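Local atomic coordinates of hypothetical protein (Staphylococcus aureus subsp. aureus, PDB entry 1QYI), a protein that is of unknown function but probably acts as a hydrolase of the haloacid dehalogenase (HAD) superfamily, with a large helical cap beside its alpha/beta core. Residues 184-189 with 193-198; 27-32 with 178-183; 2-7 with 225-230. One frame throughout, in Å; residues are numbered along the deposited sequence.

Contact 1: residues 184-189 with 193-198; sequences WYLGSK and DVEKKI
Leu186 and Val194 meet through one methyl group of the leucine. From Leu186 CB the side chain leaves with CG beside the backbone N and anti to the carbonyl carbon (chi1 -49°). CB and CG make no contact with the other segment. CD1 continues the chain outward, anti to CA, and does the touching. It lies 3.9 Å from Val194 CB and 4.1 Å from Val194 CG1. The same methyl, Leu186 CD1, is 4.2 Å from Glu195 OE2. CD2 is turned off this line and stays 5.0 Å from Val194 CG2. The two side chains cross at about a right angle.

Segment 184-189 and residues 193-195 lie on helix 172-195, in what is probably the helical cap of a HAD-like hydrolase; residues 196-198 continue as loop. The helix is kinked. Gly187 has positive phi, and the backbone N atoms of Ser188 and Lys189 lack bonds to the preceding turn. In a straight helix, residues eight apart would lie about 12 Å from each other; here Leu186 CA and Val194 CA are 8.4 Å apart. The kink therefore brings Val194 close to Leu186. Past the kink, Asp193 N makes a weak hydrogen bond to Lys189 O, 3.3 Å long (N-H...O angle 163°). Thr243 of helix 242-252 touches both Leu186 and Val194. The helix ends at Glu195; Lys196, with positive phi, is the first residue beyond it.

Contact 2: residues 27-32 with 178-183; sequences YELLMD and QEVYQE
Val180 reaches across to Leu29 and Glu28, joining helix 172-195 to the last turns of helix 16-31. This is helix-to-helix packing inside the all-helical part of the chain, which is probably the cap of a HAD-like hydrolase. Leu29 CA and Val180 CA are 8.2 Å apart.

The apolar part of the contact is a methyl-to-methyl touch. Val180 CG2 lies 3.7 Å from Leu29 CD1. Leu29 also packs on Ala177, one turn earlier on the same helix as the valine, and on Phe85 of helix 77-93. Val180 touches Thr25 as well, so its side chain meets more than one turn of helix 16-31.

The second branch of the valine meets a carboxylate. With CG1 anti to the backbone N (chi1 -177°), CG1 faces Glu28 and CG2 faces Leu29. Val180 CG1 is 3.3 Å from Glu28 OE1 and 4.0 Å from Glu28 CD. The Glu28 chain is extended, with CG anti to N (chi1 -166°), and this carries its carboxylate across to the valine. The group is buried, but OE1 has a salt bridge to Lys204 NZ, outside the two segments. The nearby lysine probably favours the charged form of the glutamate.

At the end of helix 16-31, Tyr27 O accepts backbone hydrogen bonds from both Leu30 N and Met31 N. Asp32 is the first residue to leave helical angles, and its OD2 bonds to Trp44 NE1. Beside this end, CG of the selenomethionine Met31 sits 3.8 Å above the plane of the Tyr27 ring, offset toward the rim.

Contact 3: residues 2-7 with 225-230; sequences KKILFD and NDLKGA
Between residues 2-7 and 225-230, the CA atoms of Ile4 and Leu227 are the nearest pair, 9.0 Å apart. Strand 3-6 lies within the parallel sheet of the Rossmann-like alpha/beta core expected of a HAD-like hydrolase. Helix 217-229 packs on one face of that sheet and leads on to strand 233-237, which runs parallel beside strand 3-6.

Alternation along the strand puts Ile4 and Phe6 on the helix side. Leu227 points back at them, and its CD2 is the atom that touches both. The Phe6 and Leu227 side chains come from opposite directions. CD2 stands in the plane of the Phe6 ring, at its edge, and not over a face. With CG beside the backbone N (chi1 -76°), the ring turns its CZ-CE2 edge to Leu227. Ile4 is extended to its tip, with CD1 anti to CA, so that the methyl reaches toward the helix. Ile4 CD1 to Leu227 CD2 is a looser contact of 4.4 Å.

All three residues are buried. Val321 of strand 318-322 packs on both Ile4 and Phe6, and Phe12 meets the Phe6 ring edge-to-face. Asp7 follows the strand; in HAD relatives an aspartate at this place begins the first acidic motif. At the Phe6 edge, Leu227 CD2 is 3.9 Å from CZ and 4.2 Å from CE2.

From the N terminus the chain first makes strand 3-6, one side of contact 3. It then leaves the core and enters the helical part, where helix 16-31 gives the first half of contact 2. That contact closes at 178-183, spanning 145 residues. Contact 1 follows in series on the same helix, with three residues between its segments. Contacts 1 and 2 touch: Glu179 pairs with Lys197, and Ser188 OG probably bonds to Glu183. The chain then returns to the core, and 225-230 closes contact 3 around both others. No contacts cross. Contact 3 lies across the molecule, its centre about 40 Å from that of contact 2.

Contact 1: residues 184-189 with 193-198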
# COMPACT_ATOMS: atom_id res chain seq x y z
N TRP A 184 -8.09 -10.64 0.75
CA TRP A 184 -8.24 -10.09 2.09
C TRP A 184 -8.67 -8.63 1.97
O TRP A 184 -9.63 -8.20 2.60
CB TRP A 184 -6.91 -10.18 2.82
CG TRP A 184 -6.77 -11.34 3.78
CD1 TRP A 184 -5.67 -12.12 3.99
CD2 TRP A 184 -7.75 -11.77 4.74
NE1 TRP A 184 -5.90 -13.00 5.02
CE2 TRP A 184 -7.16 -12.80 5.51
CE3 TRP A 184 -9.06 -11.36 5.04
CZ2 TRP A 184 -7.84 -13.44 6.53
CZ3 TRP A 184 -9.73 -12.00 6.06
CH2 TRP A 184 -9.11 -13.03 6.81
N TYR A 185 -7.96 -7.87 1.14
CA TYR A 185 -8.23 -6.46 0.96
C TYR A 185 -9.47 -6.12 0.13
O TYR A 185 -10.41 -5.52 0.64
CB TYR A 185 -7.00 -5.78 0.36
CG TYR A 185 -6.92 -4.28 0.59
CD1 TYR A 185 -7.70 -3.38 -0.15
CD2 TYR A 185 -6.06 -3.76 1.55
CE1 TYR A 185 -7.60 -2.00 0.06
CE2 TYR A 185 -5.95 -2.39 1.77
CZ TYR A 185 -6.72 -1.52 1.02
OH TYR A 185 -6.58 -0.17 1.22
N LEU A 186 -9.47 -6.49 -1.15
CA LEU A 186 -10.61 -6.18 -2.02
C LEU A 186 -11.85 -6.99 -1.68
O LEU A 186 -12.97 -6.55 -1.94
CB LEU A 186 -10.24 -6.44 -3.48
CG LEU A 186 -8.93 -5.83 -3.98
CD1 LEU A 186 -8.60 -6.43 -5.34
CD2 LEU A 186 -9.03 -4.31 -4.06
N GLY A 187 -11.65 -8.16 -1.09
CA GLY A 187 -12.78 -9.01 -0.78
C GLY A 187 -12.99 -9.94 -1.96
O GLY A 187 -12.55 -9.64 -3.07
N SER A 188 -13.66 -11.06 -1.75
CA SER A 188 -13.90 -12.04 -2.81
C SER A 188 -14.48 -11.47 -4.10
O SER A 188 -13.94 -11.70 -5.18
CB SER A 188 -14.83 -13.14 -2.29
OG SER A 188 -14.21 -13.85 -1.23
N LYS A 189 -15.57 -10.72 -3.98
CA LYS A 189 -16.27 -10.13 -5.12
C LYS A 189 -15.37 -9.25 -6.00
O LYS A 189 -15.21 -9.50 -7.20
CB LYS A 189 -17.47 -9.31 -4.62
CG LYS A 189 -18.41 -8.85 -5.73
CD LYS A 189 -19.60 -8.05 -5.21
CE LYS A 189 -20.82 -8.28 -6.09
NZ LYS A 189 -20.52 -8.05 -7.53
N ASP A 193 -13.29 -9.53 -9.94
CA ASP A 193 -13.41 -8.50 -10.97
C ASP A 193 -12.13 -7.71 -11.26
O ASP A 193 -11.89 -7.31 -12.40
CB ASP A 193 -14.52 -7.52 -10.62
CG ASP A 193 -14.97 -6.72 -11.83
OD1 ASP A 193 -15.31 -7.35 -12.86
OD2 ASP A 193 -14.97 -5.47 -11.75
N VAL A 194 -11.31 -7.49 -10.23
CA VAL A 194 -10.07 -6.75 -10.41
C VAL A 194 -8.91 -7.64 -10.81
O VAL A 194 -8.18 -7.34 -11.74
CB VAL A 194 -9.70 -6.01 -9.11
CG1 VAL A 194 -8.38 -5.26 -9.28
CG2 VAL A 194 -10.80 -5.03 -8.72
N GLU A 195 -8.74 -8.75 -10.09
CA GLU A 195 -7.66 -9.68 -10.37
C GLU A 195 -7.98 -10.65 -11.52
O GLU A 195 -7.08 -11.25 -12.11
CB GLU A 195 -7.33 -10.46 -9.11
CG GLU A 195 -6.80 -9.60 -7.97
CD GLU A 195 -5.62 -8.76 -8.39
OE1 GLU A 195 -4.90 -9.18 -9.31
OE2 GLU A 195 -5.41 -7.68 -7.80
N LYS A 196 -9.26 -10.79 -11.85
CA LYS A 196 -9.69 -11.68 -12.93
C LYS A 196 -9.34 -13.13 -12.59
O LYS A 196 -8.93 -13.89 -13.46
CB LYS A 196 -9.02 -11.28 -14.25
CG LYS A 196 -9.81 -10.24 -15.05
CD LYS A 196 -10.06 -8.97 -14.24
CE LYS A 196 -11.00 -8.01 -14.99
NZ LYS A 196 -12.41 -8.49 -15.07
N LYS A 197 -9.52 -13.47 -11.32
CA LYS A 197 -9.27 -14.80 -10.79
C LYS A 197 -10.43 -15.17 -9.90
O LYS A 197 -11.12 -14.29 -9.39
CB LYS A 197 -7.98 -14.82 -9.96
CG LYS A 197 -6.74 -14.45 -10.74
CD LYS A 197 -5.54 -14.35 -9.83
CE LYS A 197 -4.32 -13.96 -10.63
NZ LYS A 197 -3.12 -13.77 -9.79
N ILE A 198 -10.64 -16.48 -9.74
CA ILE A 198 -11.71 -17.03 -8.91
C ILE A 198 -11.29 -16.92 -7.45
O ILE A 198 -10.13 -17.19 -7.11
CB ILE A 198 -12.00 -18.52 -9.29
CG1 ILE A 198 -12.64 -18.59 -10.68
CG2 ILE A 198 -12.98 -19.15 -8.32
CD1 ILE A 198 -11.70 -18.22 -11.80

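Contact 2: residues 27-32 with 178-183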
# COMPACT_ATOMS: atom_id res chain seq x y z
N TYR A 27 -0.21 -14.61 8.53
CA TYR A 27 -0.87 -15.45 9.52
C TYR A 27 -1.80 -16.52 8.88
O TYR A 27 -1.79 -17.68 9.29
CB TYR A 27 -1.64 -14.56 10.51
CG TYR A 27 -1.98 -15.20 11.85
CD1 TYR A 27 -0.97 -15.71 12.69
CD2 TYR A 27 -3.30 -15.30 12.27
CE1 TYR A 27 -1.29 -16.31 13.92
CE2 TYR A 27 -3.63 -15.89 13.49
CZ TYR A 27 -2.64 -16.40 14.30
OH TYR A 27 -3.01 -17.01 15.48
N GLU A 28 -2.58 -16.14 7.89
CA GLU A 28 -3.46 -17.12 7.25
C GLU A 28 -2.67 -18.18 6.51
O GLU A 28 -3.09 -19.33 6.40
CB GLU A 28 -4.39 -16.45 6.27
CG GLU A 28 -5.53 -17.35 5.84
CD GLU A 28 -6.20 -16.86 4.59
OE1 GLU A 28 -6.18 -15.63 4.34
OE2 GLU A 28 -6.77 -17.72 3.87
N LEU A 29 -1.53 -17.77 5.96
CA LEU A 29 -0.67 -18.69 5.23
C LEU A 29 0.06 -19.60 6.21
O LEU A 29 0.71 -20.57 5.82
CB LEU A 29 0.35 -17.89 4.42
CG LEU A 29 0.30 -17.91 2.89
CD1 LEU A 29 -1.13 -18.06 2.38
CD2 LEU A 29 0.92 -16.61 2.37
N LEU A 30 -0.09 -19.32 7.50
CA LEU A 30 0.61 -20.12 8.51
C LEU A 30 -0.25 -21.08 9.31
O LEU A 30 0.17 -22.21 9.56
CB LEU A 30 1.35 -19.18 9.45
CG LEU A 30 2.85 -19.31 9.66
CD1 LEU A 30 3.62 -19.68 8.41
CD2 LEU A 30 3.29 -17.97 10.17
N MSE A 31 -1.45 -20.64 9.69
CA MSE A 31 -2.36 -21.44 10.51
C MSE A 31 -3.48 -22.13 9.74
O MSE A 31 -3.95 -23.18 10.17
CB MSE A 31 -3.01 -20.57 11.59
CG MSE A 31 -2.05 -19.70 12.38
SE MSE A 31 -0.59 -20.70 13.19
CE MSE A 31 -1.06 -20.36 15.06
N ASP A 32 -3.92 -21.57 8.62
CA ASP A 32 -5.01 -22.23 7.92
C ASP A 32 -4.65 -23.59 7.33
O ASP A 32 -3.58 -23.79 6.76
CB ASP A 32 -5.59 -21.35 6.82
CG ASP A 32 -6.96 -21.82 6.38
OD1 ASP A 32 -7.04 -22.84 5.68
OD2 ASP A 32 -7.97 -21.18 6.76
N GLN A 178 0.46 -12.98 -2.69
CA GLN A 178 -0.10 -11.75 -3.16
C GLN A 178 -1.59 -11.90 -3.46
O GLN A 178 -2.36 -10.95 -3.28
CB GLN A 178 0.68 -11.25 -4.38
CG GLN A 178 0.30 -9.86 -4.82
CD GLN A 178 -0.63 -9.88 -6.01
OE1 GLN A 178 -1.41 -10.82 -6.19
NE2 GLN A 178 -0.55 -8.84 -6.83
N GLU A 179 -2.02 -13.09 -3.88
CA GLU A 179 -3.44 -13.30 -4.16
C GLU A 179 -4.23 -13.35 -2.86
O GLU A 179 -5.37 -12.87 -2.79
CB GLU A 179 -3.68 -14.60 -4.96
CG GLU A 179 -3.00 -14.60 -6.31
CD GLU A 179 -3.40 -15.77 -7.19
OE1 GLU A 179 -3.74 -16.86 -6.67
OE2 GLU A 179 -3.35 -15.62 -8.42
N VAL A 180 -3.61 -13.91 -1.83
CA VAL A 180 -4.24 -14.02 -0.53
C VAL A 180 -4.47 -12.64 0.05
O VAL A 180 -5.49 -12.38 0.69
CB VAL A 180 -3.38 -14.83 0.46
CG1 VAL A 180 -4.12 -14.99 1.78
CG2 VAL A 180 -3.02 -16.18 -0.12
N TYR A 181 -3.51 -11.75 -0.16
CA TYR A 181 -3.62 -10.40 0.36
C TYR A 181 -4.73 -9.61 -0.36
O TYR A 181 -5.53 -8.90 0.28
CB TYR A 181 -2.27 -9.68 0.20
CG TYR A 181 -2.32 -8.20 0.52
CD1 TYR A 181 -2.82 -7.28 -0.40
CD2 TYR A 181 -1.83 -7.72 1.74
CE1 TYR A 181 -2.83 -5.93 -0.13
CE2 TYR A 181 -1.84 -6.36 2.02
CZ TYR A 181 -2.34 -5.47 1.08
OH TYR A 181 -2.35 -4.12 1.33
N GLN A 182 -4.76 -9.75 -1.68
CA GLN A 182 -5.74 -9.06 -2.50
C GLN A 182 -7.17 -9.46 -2.15
O GLN A 182 -8.07 -8.62 -2.13
CB GLN A 182 -5.44 -9.29 -3.99
CG GLN A 182 -4.17 -8.59 -4.46
CD GLN A 182 -4.28 -7.07 -4.43
OE1 GLN A 182 -4.81 -6.46 -5.36
NE2 GLN A 182 -3.79 -6.44 -3.36
N GLU A 183 -7.39 -10.74 -1.86
CA GLU A 183 -8.74 -11.18 -1.51
C GLU A 183 -9.07 -10.61 -0.14
O GLU A 183 -10.19 -10.16 0.11
CB GLU A 183 -8.85 -12.70 -1.51
CG GLU A 183 -10.10 -13.16 -2.21
CD GLU A 183 -10.34 -14.65 -2.12
OE1 GLU A 183 -9.46 -15.42 -2.54
OE2 GLU A 183 -11.43 -15.04 -1.64

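Contact 3: residues 2-7 with 225-230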
# COMPACT_ATOMS: atom_id res chain seq x y z
N LYS A 2 -10.98 28.06 -9.90
CA LYS A 2 -10.12 27.74 -8.76
C LYS A 2 -10.32 26.29 -8.38
O LYS A 2 -11.44 25.85 -8.13
CB LYS A 2 -10.45 28.63 -7.55
CG LYS A 2 -9.95 30.05 -7.65
CD LYS A 2 -10.13 30.78 -6.33
CE LYS A 2 -9.83 32.26 -6.45
NZ LYS A 2 -8.43 32.54 -6.85
N LYS A 3 -9.22 25.56 -8.32
CA LYS A 3 -9.27 24.15 -7.99
C LYS A 3 -8.39 23.78 -6.81
O LYS A 3 -7.39 24.44 -6.52
CB LYS A 3 -8.89 23.31 -9.21
CG LYS A 3 -10.09 22.81 -10.02
CD LYS A 3 -9.65 21.98 -11.22
CE LYS A 3 -10.79 21.10 -11.73
NZ LYS A 3 -11.13 20.03 -10.76
N ILE A 4 -8.77 22.72 -6.11
CA ILE A 4 -8.01 22.24 -4.98
C ILE A 4 -7.87 20.73 -5.13
O ILE A 4 -8.83 20.00 -5.02
CB ILE A 4 -8.71 22.59 -3.65
CG1 ILE A 4 -8.02 21.85 -2.51
CG2 ILE A 4 -10.17 22.25 -3.76
CD1 ILE A 4 -8.41 22.38 -1.14
N LEU A 5 -6.64 20.30 -5.40
CA LEU A 5 -6.37 18.89 -5.60
C LEU A 5 -5.92 18.21 -4.31
O LEU A 5 -4.96 18.64 -3.65
CB LEU A 5 -5.31 18.72 -6.69
CG LEU A 5 -5.50 19.61 -7.92
CD1 LEU A 5 -4.39 19.32 -8.91
CD2 LEU A 5 -6.87 19.38 -8.55
N PHE A 6 -6.63 17.13 -3.97
CA PHE A 6 -6.39 16.34 -2.77
C PHE A 6 -5.67 15.02 -3.01
O PHE A 6 -5.78 14.42 -4.08
CB PHE A 6 -7.73 16.01 -2.10
CG PHE A 6 -8.34 17.16 -1.35
CD1 PHE A 6 -7.89 17.48 -0.07
CD2 PHE A 6 -9.38 17.90 -1.91
CE1 PHE A 6 -8.46 18.52 0.65
CE2 PHE A 6 -9.97 18.95 -1.21
CZ PHE A 6 -9.50 19.26 0.08
N ASP A 7 -4.94 14.58 -2.00
CA ASP A 7 -4.25 13.30 -2.04
C ASP A 7 -5.09 12.45 -1.10
O ASP A 7 -5.80 12.99 -0.26
CB ASP A 7 -2.82 13.43 -1.52
CG ASP A 7 -2.09 12.10 -1.50
OD1 ASP A 7 -2.38 11.23 -2.34
OD2 ASP A 7 -1.20 11.93 -0.64
N ASN A 225 -18.19 20.38 1.32
CA ASN A 225 -19.41 21.06 0.90
C ASN A 225 -19.20 22.57 0.87
O ASN A 225 -19.54 23.23 -0.11
CB ASN A 225 -20.55 20.69 1.85
CG ASN A 225 -21.91 21.09 1.31
OD1 ASN A 225 -22.27 20.76 0.17
ND2 ASN A 225 -22.69 21.79 2.12
N ASP A 226 -18.65 23.14 1.95
CA ASP A 226 -18.42 24.57 1.99
C ASP A 226 -17.36 24.95 0.96
O ASP A 226 -17.44 26.01 0.35
CB ASP A 226 -17.96 25.03 3.37
CG ASP A 226 -18.93 24.65 4.47
OD1 ASP A 226 -20.15 24.55 4.20
OD2 ASP A 226 -18.46 24.46 5.62
N LEU A 227 -16.37 24.08 0.77
CA LEU A 227 -15.31 24.33 -0.20
C LEU A 227 -15.94 24.57 -1.56
O LEU A 227 -15.54 25.48 -2.30
CB LEU A 227 -14.36 23.13 -0.27
CG LEU A 227 -12.94 23.24 0.30
CD1 LEU A 227 -12.90 24.10 1.55
CD2 LEU A 227 -12.43 21.83 0.58
N LYS A 228 -16.94 23.76 -1.89
CA LYS A 228 -17.64 23.92 -3.16
C LYS A 228 -18.46 25.19 -3.09
O LYS A 228 -18.57 25.93 -4.06
CB LYS A 228 -18.52 22.69 -3.43
CG LYS A 228 -17.78 21.54 -4.12
CD LYS A 228 -18.25 20.18 -3.62
CE LYS A 228 -19.11 19.47 -4.64
NZ LYS A 228 -18.30 18.89 -5.74
N GLY A 229 -19.03 25.45 -1.91
CA GLY A 229 -19.84 26.65 -1.73
C GLY A 229 -19.06 27.94 -1.97
O GLY A 229 -19.65 28.98 -2.29
N ALA A 230 -17.74 27.87 -1.82
CA ALA A 230 -16.87 29.02 -2.02
C ALA A 230 -16.33 29.06 -3.45
O ALA A 230 -15.29 29.68 -3.72
CB ALA A 230 -15.73 29.00 -1.02